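Local coordinates for protein lactaldehyde dehydrogenase (Methanocaldococcus jannaschii, PDB 3PQA) that oxidises lactaldehyde to lactate with NAD as preferred cofactor, a step in coenzyme F420 biosynthesis, and works as a homotetramer, at residues Arg122-Arg127 with Ile457-Ile462; Ile61-Ala66 with Ala105-Lys110; Met294-Ala299 with Pro353-Val358. All blocks are in the same frame, centred on the assembly; numbering follows the deposited sequence. Where two conformers were deposited one is given.

The three contacts lie in separate parts of an aldehyde dehydrogenase subunit. Contact 1 pairs two strands of an arm that reaches into the tetramer, contact 2 joins two helices of the same half of the chain, and contact 3 packs a helix on a sheet beyond the chain's centre. Contacts 1 and 2 have centres about 26 Å apart and nearest atoms about 11 Å apart; centre to centre, contact 3 is about 58 Å from contact 1 and about 43 Å from contact 2. All three are remote from Cys-275 and Glu-241, the probable active-site residues. In sequence, contact 2 closes before contact 1 opens, and contact 3 is nested within the long loop that contact 1 closes.

Contact 1: residues Arg122-Arg127 with Ile457-Ile462; sequences RLIFTR and IKTIII
Phe-125 crosses Ile-460 between two antiparallel strands, 122-127 and 457-462. The ring lies with one face against Ile-460, whose CB sits over it in a CH-pi contact, 4.1 Å from the ring centroid of Phe-125 and offset toward the rim. Ile-460 CD1 reaches Phe-125 CE2 at 3.7 Å, while Ile-462 CD1 comes up to the edge of the ring, near its plane. Phe-125 CG stands between its own backbone N and carbonyl carbon (chi1 67°), which swings the ring across toward Ile-460. On the same sheet face, Leu-123 and Ile-462 lie side by side and point the same way, CD2 of the former 4.0 Å from CD1 of the latter. The opposite face carries Ile-124 and Ile-461, likewise side by side, CG1 to CG1 4.0 Å; Ile-124 CG2 also crosses to Thr-459 CG2 at 3.8 Å. Three hydrogen-bonded pairs, Leu-123 with Ile-462, Phe-125 with Ile-460 and Arg-127 with Lys-458, each supply two backbone bonds; Ile-460 N to Phe-125 O is nearly straight (176°). Strand 457-462 continues the sheet into a second subunit, whose Asp-423 forms a salt bridge with Arg-122. Glu-129 bridges Arg-127 and Lys-458, probably easing their like charges, and Lys-458 NZ also hydrogen-bonds to Leu-414 O and Ala-411 O of the second subunit. Six backbone bonds thus fix the register, while apolar contacts line both faces of this oligomerisation arm.

Contact 2: residues Ile61-Ala66 with Ala105-Lys110; sequences ILMNIA and AAFYVK
Leu-62 meets Ala-105, Ala-106 and Val-109 where helix segments 61-66 and 105-110 run antiparallel, their axes 9.2 Å apart. Its CB lies against the methyl of Ala-106, with Leu-62 CB and Ala-106 CB 3.9 Å apart. Farther out, the CD1 branch of Leu-62 does most of the touching: it approaches Ala-105 CB and reaches across to Val-109 CG2 at 3.7 Å. The backbones come closest here, Leu-62 CA lying 5.4 Å from Ala-106 CA, an approach favoured by the small alanine side chain. Met-63 follows at the side of the interface. With CG anti to the carbonyl carbon (chi1 -71°) and a bend at chi2 (-57°), its chain brings the sulfur SD to 3.6 Å from Ala-106 CB. Thus Ala-106 is flanked by two consecutive side chains of the first helix, and the contact is wholly apolar, without a hydrogen bond across it. Ile-155 and Ala-156 of helix 145-156 pack on Leu-62, and Ala-156 also meets Val-109. Helix segment 61-66 is backed by helix 171-186, both segments rest on helix 145-156, and the 105-110 side faces the fourth subunit, where Tyr-108 OH hydrogen-bonds to Glu-111 of that subunit.

Contact 3: residues Met294-Ala299 with Pro353-Val358; sequences MFVNKA and PTILEV
Helix 294-299 runs nearly antiparallel to strand 354-357, the N-to-C directions of the two segments making 165° and their axes approaching to 9.8 Å. No hydrogen bond links them, and the backbones come nearest at the end where Ala-299 CA lies 6.7 Å from Pro-353 CA. Ile-355 bridges the two segments. Its CG1 stands anti to the carbonyl carbon (chi1 -56°) and the chain then extends (chi2 173°), carrying CD1 into the helix surface, where three residues receive it. Phe-295 CE2 lies 3.7 Å from Ile-355 CD1, with the methyl approaching the ring obliquely. Ala-299 CB is 3.8 Å from Ile-355 CD1, and Val-296 CG2 touches the same methyl at 4.0 Å. One terminal methyl is therefore held among side chains from two successive turns of the helix. At the start of 353-358, Pro-353 CB lies a looser 4.3 Å from Ala-299 O. Ile-376 of strand 373-379 packs against both Phe-295 and Ile-355, and Leu-342 of strand 339-342 joins Ala-299 and Ile-355. Phe-295 turns in addition onto Ile-264 of helix 256-268. Such packing of a helix on one face of a mixed beta-sheet is characteristic of the alpha/beta architecture of the catalytic domain of aldehyde dehydrogenases.

Contact 1: residues Arg122-Arg127 with Ile457-Ile462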
loop_
_atom_site.group_PDB
_atom_site.type_symbol
_atom_site.label_atom_id
_atom_site.label_comp_id
_atom_site.label_asym_id
_atom_site.label_seq_id
_atom_site.Cartn_x
_atom_site.Cartn_y
_atom_site.Cartn_z
ATOM N N ARG B 122 -13.827 -6.155 16.118
ATOM C CA ARG B 122 -13.485 -4.727 16.176
ATOM C C ARG B 122 -13.206 -4.241 14.764
ATOM O O ARG B 122 -12.610 -4.970 13.977
ATOM C CB ARG B 122 -12.278 -4.479 17.094
ATOM C CG ARG B 122 -12.541 -4.851 18.552
ATOM C CD ARG B 122 -11.392 -4.553 19.462
ATOM N NE ARG B 122 -11.448 -5.310 20.715
ATOM C CZ ARG B 122 -11.886 -4.846 21.889
ATOM N NH1 ARG B 122 -12.337 -3.603 22.022
ATOM N NH2 ARG B 122 -11.859 -5.636 22.955
ATOM N N LEU B 123 -13.679 -3.044 14.424
ATOM C CA LEU B 123 -13.262 -2.356 13.202
ATOM C C LEU B 123 -12.166 -1.371 13.583
ATOM O O LEU B 123 -12.402 -0.448 14.355
ATOM C CB LEU B 123 -14.443 -1.612 12.547
ATOM C CG LEU B 123 -14.162 -0.801 11.272
ATOM C CD1 LEU B 123 -13.640 -1.685 10.142
ATOM C CD2 LEU B 123 -15.412 -0.038 10.844
ATOM N N ILE B 124 -10.958 -1.602 13.089
ATOM C CA ILE B 124 -9.831 -0.710 13.363
ATOM C C ILE B 124 -9.391 -0.009 12.093
ATOM O O ILE B 124 -9.017 -0.656 11.117
ATOM C CB ILE B 124 -8.631 -1.449 14.012
ATOM C CG1 ILE B 124 -9.067 -2.124 15.326
ATOM C CG2 ILE B 124 -7.464 -0.471 14.195
ATOM C CD1 ILE B 124 -7.993 -2.936 16.039
ATOM N N PHE B 125 -9.440 1.324 12.079
ATOM C CA PHE B 125 -9.011 2.033 10.886
ATOM C C PHE B 125 -8.266 3.316 11.232
ATOM O O PHE B 125 -8.350 3.799 12.358
ATOM C CB PHE B 125 -10.188 2.285 9.918
ATOM C CG PHE B 125 -11.225 3.240 10.443
ATOM C CD1 PHE B 125 -12.217 2.809 11.331
ATOM C CD2 PHE B 125 -11.216 4.570 10.035
ATOM C CE1 PHE B 125 -13.177 3.703 11.823
ATOM C CE2 PHE B 125 -12.173 5.464 10.514
ATOM C CZ PHE B 125 -13.156 5.028 11.405
ATOM N N THR B 126 -7.541 3.848 10.263
ATOM C CA THR B 126 -6.750 5.061 10.483
ATOM C C THR B 126 -7.373 6.265 9.786
ATOM O O THR B 126 -8.171 6.126 8.867
ATOM C CB THR B 126 -5.298 4.894 9.992
ATOM O OG1 THR B 126 -5.284 4.612 8.574
ATOM C CG2 THR B 126 -4.607 3.760 10.740
ATOM N N ARG B 127 -7.002 7.453 10.261
ATOM C CA ARG B 127 -7.447 8.715 9.703
ATOM C C ARG B 127 -6.261 9.658 9.863
ATOM O O ARG B 127 -5.639 9.674 10.924
ATOM C CB ARG B 127 -8.665 9.205 10.485
ATOM C CG ARG B 127 -9.114 10.629 10.226
ATOM C CD ARG B 127 -10.371 10.924 11.054
ATOM N NE ARG B 127 -10.747 12.341 11.014
ATOM C CZ ARG B 127 -11.490 12.892 10.060
ATOM N NH1 ARG B 127 -11.943 12.153 9.047
ATOM N NH2 ARG B 127 -11.777 14.185 10.107
ATOM N N ILE B 457 -1.431 10.542 12.515
ATOM C CA ILE B 457 -2.356 9.412 12.440
ATOM C C ILE B 457 -3.304 9.426 13.642
ATOM O O ILE B 457 -2.906 9.762 14.776
ATOM C CB ILE B 457 -1.614 8.054 12.357
ATOM C CG1 ILE B 457 -0.804 7.964 11.062
ATOM C CG2 ILE B 457 -2.628 6.871 12.427
ATOM C CD1 ILE B 457 0.175 6.757 11.007
ATOM N N LYS B 458 -4.566 9.093 13.384
ATOM C CA LYS B 458 -5.533 8.808 14.433
ATOM C C LYS B 458 -6.004 7.398 14.163
ATOM O O LYS B 458 -6.402 7.088 13.041
ATOM C CB LYS B 458 -6.719 9.779 14.398
ATOM C CG LYS B 458 -7.856 9.408 15.363
ATOM C CD LYS B 458 -9.017 10.401 15.301
ATOM C CE LYS B 458 -8.714 11.701 16.060
ATOM N NZ LYS B 458 -9.834 12.696 15.858
ATOM N N THR B 459 -5.931 6.553 15.184
ATOM C CA THR B 459 -6.423 5.179 15.088
ATOM C C THR B 459 -7.769 5.120 15.777
ATOM O O THR B 459 -7.902 5.517 16.945
ATOM C CB THR B 459 -5.444 4.208 15.757
ATOM O OG1 THR B 459 -4.136 4.423 15.211
ATOM C CG2 THR B 459 -5.902 2.743 15.549
ATOM N N ILE B 460 -8.790 4.660 15.056
ATOM C CA ILE B 460 -10.160 4.631 15.569
ATOM C C ILE B 460 -10.542 3.162 15.683
ATOM O O ILE B 460 -10.321 2.389 14.742
ATOM C CB ILE B 460 -11.138 5.397 14.637
ATOM C CG1 ILE B 460 -10.709 6.868 14.520
ATOM C CG2 ILE B 460 -12.579 5.296 15.152
ATOM C CD1 ILE B 460 -11.412 7.656 13.426
ATOM N N ILE B 461 -11.074 2.775 16.833
ATOM C CA ILE B 461 -11.417 1.360 17.086
ATOM C C ILE B 461 -12.887 1.305 17.435
ATOM O O ILE B 461 -13.298 1.879 18.441
ATOM C CB ILE B 461 -10.568 0.774 18.245
ATOM C CG1 ILE B 461 -9.069 0.882 17.946
ATOM C CG2 ILE B 461 -10.950 -0.664 18.573
ATOM C CD1 ILE B 461 -8.407 2.106 18.622
ATOM N N ILE B 462 -13.682 0.609 16.624
ATOM C CA ILE B 462 -15.103 0.426 16.938
ATOM C C ILE B 462 -15.282 -0.994 17.461
ATOM O O ILE B 462 -15.042 -1.956 16.727
ATOM C CB ILE B 462 -16.025 0.697 15.715
ATOM C CG1 ILE B 462 -15.723 2.083 15.115
ATOM C CG2 ILE B 462 -17.509 0.503 16.110
ATOM C CD1 ILE B 462 -16.499 2.436 13.834
#

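Contact 2: residues Ile61-Ala66 with Ala105-Lys110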
loop_
_atom_site.group_PDB
_atom_site.type_symbol
_atom_site.label_atom_id
_atom_site.label_comp_id
_atom_site.label_asym_id
_atom_site.label_seq_id
_atom_site.Cartn_x
_atom_site.Cartn_y
_atom_site.Cartn_z
ATOM N N ILE B 61 -8.945 24.734 -4.440
ATOM C CA ILE B 61 -7.934 25.751 -4.113
ATOM C C ILE B 61 -6.601 25.389 -4.751
ATOM O O ILE B 61 -5.955 26.220 -5.393
ATOM C CB ILE B 61 -7.756 25.919 -2.593
ATOM C CG1 ILE B 61 -8.974 26.613 -1.986
ATOM C CG2 ILE B 61 -6.480 26.721 -2.278
ATOM C CD1 ILE B 61 -9.059 26.459 -0.484
ATOM N N LEU B 62 -6.205 24.126 -4.597
ATOM C CA LEU B 62 -4.934 23.663 -5.176
ATOM C C LEU B 62 -4.931 23.778 -6.722
ATOM O O LEU B 62 -3.963 24.261 -7.317
ATOM C CB LEU B 62 -4.612 22.236 -4.701
ATOM C CG LEU B 62 -4.296 22.185 -3.193
ATOM C CD1 LEU B 62 -4.364 20.762 -2.635
ATOM C CD2 LEU B 62 -2.940 22.838 -2.855
ATOM N N MET B 63 -6.025 23.347 -7.357
ATOM C CA MET B 63 -6.140 23.436 -8.808
ATOM C C MET B 63 -6.129 24.880 -9.298
ATOM O O MET B 63 -5.525 25.179 -10.336
ATOM C CB MET B 63 -7.378 22.693 -9.319
ATOM C CG MET B 63 -7.251 21.166 -9.221
ATOM S SD MET B 63 -5.829 20.463 -10.096
ATOM C CE MET B 63 -6.245 20.776 -11.793
ATOM N N ASN B 64 -6.761 25.769 -8.541
ATOM C CA ASN B 64 -6.800 27.171 -8.939
ATOM C C ASN B 64 -5.451 27.850 -8.783
ATOM O O ASN B 64 -5.094 28.684 -9.588
ATOM C CB ASN B 64 -7.902 27.950 -8.222
ATOM C CG ASN B 64 -8.071 29.363 -8.784
ATOM O OD1 ASN B 64 -7.660 30.321 -8.169
ATOM N ND2 ASN B 64 -8.669 29.472 -9.963
ATOM N N ILE B 65 -4.692 27.464 -7.767
ATOM C CA ILE B 65 -3.321 27.961 -7.627
ATOM C C ILE B 65 -2.516 27.533 -8.852
ATOM O O ILE B 65 -1.824 28.363 -9.475
ATOM C CB ILE B 65 -2.672 27.486 -6.305
ATOM C CG1 ILE B 65 -3.307 28.228 -5.114
ATOM C CG2 ILE B 65 -1.162 27.715 -6.329
ATOM C CD1 ILE B 65 -3.016 27.625 -3.764
ATOM N N ALA B 66 -2.625 26.256 -9.220
ATOM C CA ALA B 66 -1.947 25.765 -10.417
ATOM C C ALA B 66 -2.370 26.545 -11.660
ATOM O O ALA B 66 -1.535 26.895 -12.495
ATOM C CB ALA B 66 -2.201 24.279 -10.615
ATOM N N ALA B 105 -0.749 17.616 -5.500
ATOM C CA ALA B 105 -1.370 17.739 -4.190
ATOM C C ALA B 105 -2.897 17.650 -4.281
ATOM O O ALA B 105 -3.529 16.990 -3.448
ATOM C CB ALA B 105 -0.961 19.038 -3.541
ATOM N N ALA B 106 -3.477 18.327 -5.280
ATOM C CA ALA B 106 -4.923 18.240 -5.558
ATOM C C ALA B 106 -5.387 16.786 -5.714
ATOM O O ALA B 106 -6.392 16.374 -5.107
ATOM C CB ALA B 106 -5.283 19.055 -6.793
ATOM N N PHE B 107 -4.654 16.009 -6.507
ATOM C CA PHE B 107 -5.093 14.640 -6.684
ATOM C C PHE B 107 -4.893 13.788 -5.437
ATOM O O PHE B 107 -5.777 12.981 -5.130
ATOM C CB PHE B 107 -4.583 14.023 -7.982
ATOM C CG PHE B 107 -5.345 14.497 -9.191
ATOM C CD1 PHE B 107 -6.364 13.736 -9.729
ATOM C CD2 PHE B 107 -5.073 15.733 -9.755
ATOM C CE1 PHE B 107 -7.074 14.180 -10.832
ATOM C CE2 PHE B 107 -5.784 16.184 -10.852
ATOM C CZ PHE B 107 -6.784 15.405 -11.389
ATOM N N TYR B 108 -3.829 14.019 -4.675
ATOM C CA TYR B 108 -3.672 13.306 -3.405
ATOM C C TYR B 108 -4.683 13.682 -2.300
ATOM O O TYR B 108 -4.973 12.853 -1.423
ATOM C CB TYR B 108 -2.217 13.322 -2.924
ATOM C CG TYR B 108 -1.407 12.215 -3.578
ATOM C CD1 TYR B 108 -1.676 10.866 -3.291
ATOM C CD2 TYR B 108 -0.393 12.509 -4.490
ATOM C CE1 TYR B 108 -0.943 9.828 -3.899
ATOM C CE2 TYR B 108 0.351 11.482 -5.110
ATOM C CZ TYR B 108 0.061 10.143 -4.795
ATOM O OH TYR B 108 0.784 9.146 -5.401
ATOM N N VAL B 109 -5.257 14.885 -2.348
ATOM C CA VAL B 109 -6.340 15.189 -1.397
ATOM C C VAL B 109 -7.488 14.202 -1.613
ATOM O O VAL B 109 -8.138 13.749 -0.667
ATOM C CB VAL B 109 -6.912 16.635 -1.510
ATOM C CG1 VAL B 109 -7.998 16.836 -0.438
ATOM C CG2 VAL B 109 -5.852 17.640 -1.302
ATOM N N LYS B 110 -7.695 13.852 -2.878
ATOM C CA LYS B 110 -8.772 12.953 -3.256
ATOM C C LYS B 110 -8.395 11.479 -3.137
ATOM O O LYS B 110 -9.252 10.659 -2.822
ATOM C CB LYS B 110 -9.261 13.259 -4.672
ATOM C CG LYS B 110 -10.070 14.546 -4.747
ATOM C CD LYS B 110 -10.746 14.725 -6.081
ATOM C CE LYS B 110 -11.585 15.996 -6.066
ATOM N NZ LYS B 110 -12.793 15.904 -6.917
#

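Contact 3: residues Met294-Ala299 with Pro353-Val358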
loop_
_atom_site.group_PDB
_atom_site.type_symbol
_atom_site.label_atom_id
_atom_site.label_comp_id
_atom_site.label_asym_id
_atom_site.label_seq_id
_atom_site.Cartn_x
_atom_site.Cartn_y
_atom_site.Cartn_z
ATOM N N MET B 294 37.434 15.724 -21.983
ATOM C CA MET B 294 36.077 15.845 -22.517
ATOM C C MET B 294 35.233 16.806 -21.661
ATOM O O MET B 294 34.497 17.640 -22.187
ATOM C CB MET B 294 35.387 14.468 -22.623
ATOM C CG MET B 294 36.053 13.453 -23.580
ATOM S SD MET B 294 35.496 11.726 -23.357
ATOM C CE MET B 294 33.817 11.857 -23.917
ATOM N N PHE B 295 35.364 16.693 -20.340
ATOM C CA PHE B 295 34.567 17.474 -19.395
ATOM C C PHE B 295 34.936 18.963 -19.421
ATOM O O PHE B 295 34.065 19.816 -19.510
ATOM C CB PHE B 295 34.718 16.873 -17.998
ATOM C CG PHE B 295 33.839 17.507 -16.951
ATOM C CD1 PHE B 295 32.454 17.330 -16.974
ATOM C CD2 PHE B 295 34.408 18.251 -15.930
ATOM C CE1 PHE B 295 31.651 17.905 -15.988
ATOM C CE2 PHE B 295 33.625 18.828 -14.936
ATOM C CZ PHE B 295 32.240 18.661 -14.967
ATOM N N VAL B 296 36.234 19.262 -19.378
ATOM C CA VAL B 296 36.708 20.647 -19.492
ATOM C C VAL B 296 36.261 21.279 -20.824
ATOM O O VAL B 296 35.755 22.403 -20.845
ATOM C CB VAL B 296 38.247 20.721 -19.325
ATOM C CG1 VAL B 296 38.778 22.092 -19.719
ATOM C CG2 VAL B 296 38.654 20.377 -17.887
ATOM N N ASN B 297 36.407 20.535 -21.922
ATOM C CA ASN B 297 36.037 21.033 -23.256
ATOM C C ASN B 297 34.572 21.434 -23.390
ATOM O O ASN B 297 34.262 22.432 -24.033
ATOM C CB ASN B 297 36.405 20.027 -24.353
ATOM C CG ASN B 297 37.877 20.049 -24.686
ATOM O OD1 ASN B 297 38.623 20.890 -24.182
ATOM N ND2 ASN B 297 38.308 19.121 -25.536
ATOM N N LYS B 298 33.683 20.653 -22.776
ATOM C CA LYS B 298 32.256 20.946 -22.792
ATOM C C LYS B 298 31.935 22.107 -21.854
ATOM O O LYS B 298 31.054 22.915 -22.141
ATOM C CB LYS B 298 31.432 19.697 -22.436
ATOM C CG LYS B 298 31.564 18.507 -23.415
ATOM C CD LYS B 298 30.833 18.712 -24.744
ATOM C CE LYS B 298 30.367 17.364 -25.312
ATOM N NZ LYS B 298 29.207 17.496 -26.256
ATOM N N ALA B 299 32.662 22.201 -20.745
ATOM C CA ALA B 299 32.448 23.285 -19.785
ATOM C C ALA B 299 32.919 24.636 -20.326
ATOM O O ALA B 299 32.350 25.676 -19.988
ATOM C CB ALA B 299 33.142 22.976 -18.470
ATOM N N PRO B 353 32.512 28.796 -14.600
ATOM C CA PRO B 353 32.734 27.357 -14.453
ATOM C C PRO B 353 34.202 27.062 -14.117
ATOM O O PRO B 353 35.116 27.483 -14.844
ATOM C CB PRO B 353 32.325 26.813 -15.820
ATOM C CG PRO B 353 31.170 27.699 -16.194
ATOM C CD PRO B 353 31.587 29.084 -15.712
ATOM N N THR B 354 34.402 26.381 -12.993
ATOM C CA THR B 354 35.728 26.157 -12.412
ATOM C C THR B 354 35.920 24.658 -12.151
ATOM O O THR B 354 35.054 23.996 -11.576
ATOM C CB THR B 354 35.902 26.998 -11.125
ATOM O OG1 THR B 354 35.878 28.389 -11.472
ATOM C CG2 THR B 354 37.209 26.682 -10.409
ATOM N N ILE B 355 37.048 24.126 -12.609
ATOM C CA ILE B 355 37.321 22.707 -12.509
ATOM C C ILE B 355 38.754 22.543 -12.019
ATOM O O ILE B 355 39.659 23.203 -12.525
ATOM C CB ILE B 355 37.158 22.020 -13.879
ATOM C CG1 ILE B 355 35.753 22.275 -14.443
ATOM C CG2 ILE B 355 37.469 20.514 -13.791
ATOM C CD1 ILE B 355 35.568 21.786 -15.861
ATOM N N LEU B 356 38.941 21.689 -11.018
ATOM C CA LEU B 356 40.267 21.392 -10.504
ATOM C C LEU B 356 40.447 19.894 -10.377
ATOM O O LEU B 356 39.492 19.173 -10.074
ATOM C CB LEU B 356 40.470 22.013 -9.120
ATOM C CG LEU B 356 40.440 23.533 -8.949
ATOM C CD1 LEU B 356 39.017 24.015 -8.715
ATOM C CD2 LEU B 356 41.315 23.929 -7.781
ATOM N N GLU B 357 41.667 19.416 -10.605
ATOM C CA GLU B 357 41.994 18.061 -10.206
ATOM C C GLU B 357 42.611 18.139 -8.822
ATOM O O GLU B 357 43.515 18.945 -8.590
ATOM C CB GLU B 357 42.942 17.350 -11.179
ATOM C CG GLU B 357 43.366 15.995 -10.611
ATOM C CD GLU B 357 44.019 15.050 -11.605
ATOM O OE1 GLU B 357 44.167 15.401 -12.790
ATOM O OE2 GLU B 357 44.360 13.928 -11.174
ATOM N N VAL B 358 42.093 17.333 -7.898
ATOM C CA VAL B 358 42.546 17.361 -6.506
ATOM C C VAL B 358 42.718 15.948 -5.948
ATOM O O VAL B 358 42.334 14.967 -6.602
ATOM C CB VAL B 358 41.568 18.174 -5.602
ATOM C CG1 VAL B 358 41.289 19.563 -6.187
ATOM C CG2 VAL B 358 40.248 17.419 -5.403
#